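Local coordinates for protein Rab GDP-dissociation inhibitor (Saccharomyces cerevisiae, PDB 3CPI) that extracts GDP-bound Rab GTPases from membranes and slows their release of GDP, a role essential to the yeast secretory pathway, at residues Lys87-Asn92 against Pro231-Met236; Asp109-Ser114 against Asp350-Cys355; Ile312-His317 against Lys357-Ala362. One frame throughout, in Å; residues are numbered along the deposited sequence.

Interaction 1. Residues Lys87-Asn92 against Pro231-Met236; sequences KFLMAN and PYLYPM
Phe88 carries CG anti to its carbonyl carbon (chi1 -66°), while Tyr234 carries its own CG anti to the backbone N (chi1 -171°). These two settings bring the rings together. The edge of Phe88 is directed at the face of Tyr234 in an offset edge-to-face pair, with centroids 5.8 Å apart and planes at 87°. At the base of the Phe88 side chain, CB lies 3.8 Å from CB of Tyr232, and the two side chains cross at about a right angle. Phe88 also packs on Val113 and Val348. With only a methyl group at Phe88, as in an alanine, the face of Tyr234 would probably lose its aromatic partner and a gap would be likely to open beside Val113 and Val348. The backbones form a short antiparallel ladder within a mixed sheet. Residues 232-235 lie between residues 89-90 and the strand 110-120. Leu89 and Leu233 are the hydrogen-bonded pair. Leu233 N reaches Leu89 O at 2.6 Å, and Leu89 N bonds back to Leu233 O. Ala91 N adds a nearly straight bond to Pro231 O, 2.7 Å long. One water donates to both Lys87 O and Leu233 O, so Leu233 O is held by a backbone N-H and a water. Met90 and Tyr232 form the non-hydrogen-bonded pair. The Met90 chain bends at chi2 and chi3, which sets SD 3.9 Å from Pro231 CB and CE near CE1 of Tyr232. On the other face of the sheet, CD1 of Leu233 sits 3.9 Å from CB of Ala91. The Tyr234 hydroxyl is hydrogen-bonded to Asp83, and Lys87 NZ forms a salt bridge with Asp416.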
# COMPACT_ATOMS: atom_id res chain seq x y z
N LYS A 87 2.69 -2.05 3.41
CA LYS A 87 2.05 -2.31 2.12
C LYS A 87 3.09 -2.83 1.13
O LYS A 87 4.26 -2.43 1.17
CB LYS A 87 1.40 -1.04 1.57
CG LYS A 87 0.24 -0.49 2.40
CD LYS A 87 -0.52 0.60 1.65
CE LYS A 87 -1.65 1.17 2.50
NZ LYS A 87 -2.98 1.07 1.82
N PHE A 88 2.64 -3.72 0.25
CA PHE A 88 3.50 -4.34 -0.74
C PHE A 88 3.48 -3.61 -2.09
O PHE A 88 2.50 -2.96 -2.45
CB PHE A 88 3.10 -5.81 -0.94
CG PHE A 88 3.31 -6.68 0.27
CD1 PHE A 88 2.37 -7.63 0.63
CD2 PHE A 88 4.47 -6.56 1.05
CE1 PHE A 88 2.56 -8.46 1.74
CE2 PHE A 88 4.66 -7.36 2.17
CZ PHE A 88 3.71 -8.32 2.51
N LEU A 89 4.57 -3.78 -2.84
CA LEU A 89 4.77 -3.11 -4.11
C LEU A 89 4.59 -4.12 -5.23
O LEU A 89 5.23 -5.17 -5.23
CB LEU A 89 6.18 -2.50 -4.15
CG LEU A 89 6.69 -1.83 -5.43
CD1 LEU A 89 5.83 -0.62 -5.82
CD2 LEU A 89 8.17 -1.43 -5.33
N MET A 90 3.70 -3.81 -6.17
CA MET A 90 3.51 -4.62 -7.38
C MET A 90 4.75 -4.45 -8.25
O MET A 90 5.01 -3.35 -8.76
CB MET A 90 2.23 -4.17 -8.11
CG MET A 90 1.93 -4.85 -9.45
SD MET A 90 1.33 -6.55 -9.38
CE MET A 90 -0.11 -6.43 -8.34
N ALA A 91 5.52 -5.52 -8.41
CA ALA A 91 6.83 -5.45 -9.07
C ALA A 91 6.86 -4.67 -10.39
O ALA A 91 7.74 -3.85 -10.59
CB ALA A 91 7.43 -6.85 -9.25
N ASN A 92 5.90 -4.92 -11.29
CA ASN A 92 5.89 -4.22 -12.58
C ASN A 92 4.93 -3.03 -12.64
O ASN A 92 4.73 -2.44 -13.70
CB ASN A 92 5.59 -5.19 -13.73
CG ASN A 92 6.75 -6.14 -14.04
OD1 ASN A 92 6.72 -6.84 -15.06
ND2 ASN A 92 7.77 -6.17 -13.18
N PRO A 231 4.03 -11.46 -7.00
CA PRO A 231 4.17 -10.20 -7.72
C PRO A 231 4.63 -9.04 -6.84
O PRO A 231 4.80 -7.94 -7.34
CB PRO A 231 2.74 -9.94 -8.22
CG PRO A 231 1.86 -10.59 -7.20
CD PRO A 231 2.64 -11.71 -6.58
N TYR A 232 4.86 -9.30 -5.55
CA TYR A 232 5.01 -8.24 -4.55
C TYR A 232 6.43 -8.05 -4.06
O TYR A 232 7.15 -9.03 -3.84
CB TYR A 232 4.10 -8.51 -3.35
CG TYR A 232 2.65 -8.59 -3.72
CD1 TYR A 232 1.98 -7.47 -4.21
CD2 TYR A 232 1.94 -9.80 -3.61
CE1 TYR A 232 0.66 -7.54 -4.58
CE2 TYR A 232 0.60 -9.87 -3.96
CZ TYR A 232 -0.02 -8.73 -4.46
OH TYR A 232 -1.33 -8.76 -4.82
N LEU A 233 6.80 -6.79 -3.87
CA LEU A 233 8.09 -6.41 -3.30
C LEU A 233 7.94 -5.68 -1.96
O LEU A 233 6.91 -5.05 -1.68
CB LEU A 233 8.88 -5.56 -4.30
CG LEU A 233 9.25 -6.18 -5.66
CD1 LEU A 233 9.68 -5.10 -6.63
CD2 LEU A 233 10.34 -7.24 -5.52
N TYR A 234 8.98 -5.76 -1.14
CA TYR A 234 9.01 -5.11 0.15
C TYR A 234 10.46 -4.76 0.47
O TYR A 234 11.36 -5.58 0.24
CB TYR A 234 8.42 -6.04 1.21
CG TYR A 234 8.21 -5.39 2.56
CD1 TYR A 234 7.20 -4.45 2.75
CD2 TYR A 234 9.01 -5.74 3.65
CE1 TYR A 234 7.00 -3.86 4.01
CE2 TYR A 234 8.82 -5.16 4.90
CZ TYR A 234 7.81 -4.22 5.07
OH TYR A 234 7.62 -3.66 6.31
N PRO A 235 10.70 -3.52 0.97
CA PRO A 235 12.08 -3.08 1.17
C PRO A 235 12.75 -3.79 2.33
O PRO A 235 12.10 -4.11 3.33
CB PRO A 235 11.94 -1.58 1.50
CG PRO A 235 10.53 -1.22 1.19
CD PRO A 235 9.74 -2.48 1.36
N MET A 236 14.04 -4.06 2.19
CA MET A 236 14.83 -4.52 3.32
C MET A 236 14.77 -3.45 4.41
O MET A 236 14.89 -2.26 4.12
CB MET A 236 16.28 -4.77 2.89
CG MET A 236 16.46 -5.99 1.98
SD MET A 236 15.88 -7.56 2.71
CE MET A 236 16.98 -7.71 4.11
O HOH W 1 6.79 -2.43 -0.42

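Interaction 2. Residues Asp109-Ser114 against Asp350-Cys355; sequences DFKQVS and DAHNVC
His352 and Lys111 carry this contact, in which a loop side chain meets the strand 110-120 of the mixed sheet. The loop joins the strands 343-349 and 360-367. Residues 106-112 interact with the Rab GTPase YPT1, so Lys111 belongs to a Rab-binding segment. The CG of His352 is anti to its carbonyl carbon (chi1 -80°), and the imidazole extends from there to the backbone of Lys111. Its NE2 donates to Lys111 O over 3.0 Å, with an N-H...O angle of 173°. The bond is straight at the hydrogen and the acceptor lies in the ring plane. Seen from Lys111, however, the donor stands well above the carbonyl plane. The Lys111 chain is extended through chi3 and turns only at chi4 (-75°). Its methylene groups therefore run past the imidazole before the ammonium group bends back. CD lies over one face of the ring in a CH-pi contact, 4.0 Å from the His352 centroid and offset toward the rim. The same CD is 3.7 Å from Ala351 O. The turn at chi4 lets NZ donate to Gln112 O at 3.2 Å, nearly along the C=O axis. Asp326 is a second partner of the ammonium group, through a long and weak ion pair. Because NZ stands near the imidazole, the lysine charge would probably disfavour protonation of His352. The ring of Tyr234 meets that of His352 edge-to-face, so the imidazole also touches the neighbouring strand. Gln112 O lies at the edge of the imidazole, 3.3 Å from His352 CE1.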
# COMPACT_ATOMS: atom_id res chain seq x y z
N ASP A 109 16.32 -0.99 -0.92
CA ASP A 109 16.48 -2.28 -1.56
C ASP A 109 15.22 -3.14 -1.44
O ASP A 109 14.94 -3.71 -0.38
CB ASP A 109 17.69 -3.02 -0.97
CG ASP A 109 18.11 -4.21 -1.81
OD1 ASP A 109 18.78 -5.10 -1.25
OD2 ASP A 109 17.78 -4.25 -3.01
N PHE A 110 14.47 -3.21 -2.53
CA PHE A 110 13.22 -3.97 -2.56
C PHE A 110 13.50 -5.45 -2.78
O PHE A 110 14.13 -5.83 -3.77
CB PHE A 110 12.27 -3.43 -3.62
CG PHE A 110 11.57 -2.16 -3.21
CD1 PHE A 110 10.38 -2.22 -2.48
CD2 PHE A 110 12.09 -0.92 -3.54
CE1 PHE A 110 9.73 -1.06 -2.08
CE2 PHE A 110 11.45 0.26 -3.15
CZ PHE A 110 10.27 0.19 -2.42
N LYS A 111 13.05 -6.27 -1.84
CA LYS A 111 13.19 -7.71 -1.94
C LYS A 111 11.83 -8.38 -2.15
O LYS A 111 10.81 -7.94 -1.59
CB LYS A 111 13.90 -8.30 -0.71
CG LYS A 111 14.01 -9.84 -0.72
CD LYS A 111 14.40 -10.42 0.64
CE LYS A 111 14.35 -11.93 0.63
NZ LYS A 111 12.94 -12.45 0.68
N GLN A 112 11.84 -9.43 -2.97
CA GLN A 112 10.67 -10.25 -3.25
C GLN A 112 9.96 -10.75 -2.00
O GLN A 112 10.58 -11.20 -1.04
CB GLN A 112 11.09 -11.47 -4.08
CG GLN A 112 10.52 -11.51 -5.48
CD GLN A 112 10.21 -12.94 -5.96
OE1 GLN A 112 9.21 -13.16 -6.66
NE2 GLN A 112 11.05 -13.90 -5.58
N VAL A 113 8.63 -10.65 -2.03
CA VAL A 113 7.77 -11.31 -1.06
C VAL A 113 7.59 -12.74 -1.56
O VAL A 113 7.41 -12.98 -2.76
CB VAL A 113 6.43 -10.54 -0.91
CG1 VAL A 113 5.33 -11.42 -0.30
CG2 VAL A 113 6.64 -9.28 -0.09
N SER A 114 7.64 -13.69 -0.64
CA SER A 114 7.74 -15.11 -1.00
C SER A 114 6.47 -15.77 -1.54
O SER A 114 6.56 -16.76 -2.28
CB SER A 114 8.33 -15.92 0.16
OG SER A 114 9.70 -15.56 0.35
N ASP A 350 12.25 -11.96 9.35
CA ASP A 350 13.65 -11.58 9.48
C ASP A 350 14.35 -11.55 8.13
O ASP A 350 15.39 -10.91 7.97
CB ASP A 350 14.38 -12.47 10.51
CG ASP A 350 15.04 -13.70 9.89
OD1 ASP A 350 16.29 -13.76 9.90
OD2 ASP A 350 14.33 -14.61 9.40
N ALA A 351 13.74 -12.21 7.15
CA ALA A 351 14.21 -12.18 5.76
C ALA A 351 14.20 -10.76 5.17
O ALA A 351 15.01 -10.44 4.30
CB ALA A 351 13.40 -13.12 4.90
N HIS A 352 13.29 -9.92 5.66
CA HIS A 352 13.26 -8.50 5.28
C HIS A 352 13.83 -7.58 6.35
O HIS A 352 13.86 -6.36 6.18
CB HIS A 352 11.84 -8.08 4.88
CG HIS A 352 11.46 -8.48 3.49
ND1 HIS A 352 10.83 -9.68 3.20
CD2 HIS A 352 11.63 -7.86 2.30
CE1 HIS A 352 10.63 -9.77 1.90
NE2 HIS A 352 11.10 -8.67 1.33
N ASN A 353 14.29 -8.18 7.45
CA ASN A 353 14.96 -7.48 8.55
C ASN A 353 14.08 -6.47 9.29
O ASN A 353 14.48 -5.34 9.55
CB ASN A 353 16.27 -6.83 8.07
CG ASN A 353 17.37 -7.85 7.82
OD1 ASN A 353 18.03 -7.82 6.79
ND2 ASN A 353 17.54 -8.78 8.76
N VAL A 354 12.88 -6.92 9.63
CA VAL A 354 11.91 -6.08 10.31
C VAL A 354 11.60 -6.65 11.70
O VAL A 354 10.96 -6.00 12.53
CB VAL A 354 10.60 -5.90 9.48
CG1 VAL A 354 10.89 -5.13 8.19
CG2 VAL A 354 9.95 -7.26 9.18
N CYS A 355 12.06 -7.87 11.92
CA CYS A 355 12.00 -8.49 13.25
C CYS A 355 13.20 -9.42 13.46
O CYS A 355 13.97 -9.70 12.52
CB CYS A 355 10.68 -9.22 13.46
SG CYS A 355 10.44 -10.63 12.37

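Interaction 3. Residues Ile312-His317 against Lys357-Ala362; sequences ICILNH and KGHYLA
Cys313 N donates to Ala362 O over 2.8 Å, and Ala362 N returns a bond to Cys313 O at 2.9 Å. Leu315 and Tyr360 repeat this two-way pairing through Leu315 N to Tyr360 O and Tyr360 N to Leu315 O. Between the two pairs, Ile314 CA makes a weaker CA-H...O contact with Tyr360 O at 3.4 Å; beyond them, His359 CA makes another with Leu315 O at 3.3 Å. The two segments thus form an antiparallel ladder between the strands 301-315 and 360-367 of the mixed sheet. Beyond them, the strand 389-400 flanks the first and the strand 343-349 the second. Ile314 and Leu361 form the intervening non-hydrogen-bonded pair. Their side chains lie side by side and point the same way. Leu361 CD2 is 4.0 Å from Ile314 CG1. The opposite face carries Cys313, Leu315, Tyr360 and Ala362. There the CB of Leu315 meets the CB of Tyr360 at 4.1 Å, and Leu315 CD1 touches the Ala362 methyl. Where the strand 301-315 ends, Asn316 has CG anti to its carbonyl carbon (chi1 -74°), placing the amide alongside His359. OD1 of Asn316 comes 2.9 Å from His359 ND1 at the ring edge, with the amide and ring planes 72° apart. Tyr360 CD1 lies 3.3 Å from the carbonyl oxygen of His317. NE2 of His317 is hydrogen-bonded to Leu384 O.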
# COMPACT_ATOMS: atom_id res chain seq x y z
N ILE A 312 -1.39 -5.63 14.34
CA ILE A 312 -0.02 -6.10 14.16
C ILE A 312 0.21 -7.29 15.10
O ILE A 312 0.24 -7.13 16.33
CB ILE A 312 1.02 -4.98 14.40
CG1 ILE A 312 0.79 -3.79 13.46
CG2 ILE A 312 2.45 -5.52 14.24
CD1 ILE A 312 1.73 -2.60 13.67
N CYS A 313 0.34 -8.48 14.53
CA CYS A 313 0.52 -9.70 15.32
C CYS A 313 1.96 -10.18 15.23
O CYS A 313 2.59 -10.09 14.18
CB CYS A 313 -0.43 -10.80 14.85
SG CYS A 313 -2.16 -10.31 14.75
N ILE A 314 2.48 -10.68 16.36
CA ILE A 314 3.80 -11.30 16.38
C ILE A 314 3.64 -12.81 16.55
O ILE A 314 2.86 -13.28 17.38
CB ILE A 314 4.70 -10.75 17.51
CG1 ILE A 314 4.91 -9.24 17.33
CG2 ILE A 314 6.05 -11.48 17.52
CD1 ILE A 314 5.70 -8.59 18.46
N LEU A 315 4.37 -13.55 15.72
CA LEU A 315 4.35 -15.01 15.75
C LEU A 315 5.77 -15.54 15.97
O LEU A 315 6.75 -14.86 15.65
CB LEU A 315 3.78 -15.56 14.44
CG LEU A 315 2.62 -14.84 13.72
CD1 LEU A 315 2.38 -15.49 12.38
CD2 LEU A 315 1.32 -14.78 14.54
N ASN A 316 5.87 -16.75 16.53
CA ASN A 316 7.15 -17.45 16.72
C ASN A 316 7.35 -18.57 15.70
O ASN A 316 8.30 -19.37 15.80
CB ASN A 316 7.23 -18.06 18.13
CG ASN A 316 7.47 -17.01 19.21
OD1 ASN A 316 7.61 -15.81 18.92
ND2 ASN A 316 7.50 -17.46 20.47
N HIS A 317 6.46 -18.62 14.72
CA HIS A 317 6.41 -19.69 13.73
C HIS A 317 5.82 -19.13 12.44
O HIS A 317 5.13 -18.11 12.48
CB HIS A 317 5.50 -20.81 14.25
CG HIS A 317 4.08 -20.38 14.43
ND1 HIS A 317 3.62 -19.80 15.60
CD2 HIS A 317 3.02 -20.42 13.60
CE1 HIS A 317 2.34 -19.51 15.47
NE2 HIS A 317 1.95 -19.89 14.27
N LYS A 357 15.33 -12.94 14.42
CA LYS A 357 15.33 -14.31 13.91
C LYS A 357 14.32 -15.20 14.62
O LYS A 357 14.20 -15.15 15.85
CB LYS A 357 16.75 -14.90 13.98
CG LYS A 357 16.86 -16.39 14.32
CD LYS A 357 18.32 -16.85 14.38
CE LYS A 357 18.57 -17.80 15.56
NZ LYS A 357 17.71 -19.02 15.52
N GLY A 358 13.59 -16.01 13.86
CA GLY A 358 12.56 -16.89 14.41
C GLY A 358 11.20 -16.25 14.66
O GLY A 358 10.26 -16.93 15.08
N HIS A 359 11.09 -14.95 14.42
CA HIS A 359 9.83 -14.22 14.61
C HIS A 359 9.22 -13.75 13.29
O HIS A 359 9.93 -13.53 12.30
CB HIS A 359 10.04 -13.03 15.54
CG HIS A 359 10.44 -13.41 16.94
ND1 HIS A 359 9.53 -13.85 17.88
CD2 HIS A 359 11.64 -13.41 17.55
CE1 HIS A 359 10.16 -14.11 19.01
NE2 HIS A 359 11.45 -13.84 18.84
N TYR A 360 7.89 -13.60 13.28
CA TYR A 360 7.14 -13.12 12.11
C TYR A 360 6.21 -11.98 12.49
O TYR A 360 5.67 -11.96 13.60
CB TYR A 360 6.32 -14.26 11.49
CG TYR A 360 7.16 -15.37 10.88
CD1 TYR A 360 7.81 -16.30 11.69
CD2 TYR A 360 7.30 -15.48 9.50
CE1 TYR A 360 8.58 -17.31 11.14
CE2 TYR A 360 8.07 -16.48 8.94
CZ TYR A 360 8.71 -17.40 9.77
OH TYR A 360 9.48 -18.40 9.23
N LEU A 361 6.03 -11.04 11.56
CA LEU A 361 5.01 -10.01 11.72
C LEU A 361 3.86 -10.31 10.76
O LEU A 361 4.06 -10.46 9.56
CB LEU A 361 5.57 -8.61 11.45
CG LEU A 361 6.62 -8.04 12.42
CD1 LEU A 361 7.29 -6.82 11.81
CD2 LEU A 361 6.01 -7.72 13.78
N ALA A 362 2.66 -10.41 11.32
CA ALA A 362 1.46 -10.62 10.53
C ALA A 362 0.52 -9.46 10.82
O ALA A 362 -0.01 -9.35 11.92
CB ALA A 362 0.80 -11.94 10.89

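In the fold
All three interactions reach one mixed sheet. Interactions 1 and 2 have centres 10 Å apart and meet directly, because strands 232-235 and 110-120 are neighbours. Tyr234 O and Lys111 N are 2.8 Å apart there, a probable hydrogen bond. Interaction 2 also touches interaction 3: Val354 CG2 packs 3.8 Å from Leu361 CD1, and the centres are 13 Å apart. Interactions 1 and 3 do not touch; their nearest atoms are about 6 Å apart. The loop 350-355 thus bridges the two ladders. Residues 106-112 and 234-259 both interact with YPT1, and the two regions meet where interactions 1 and 2 adjoin, while interaction 3 lies farther along the sheet.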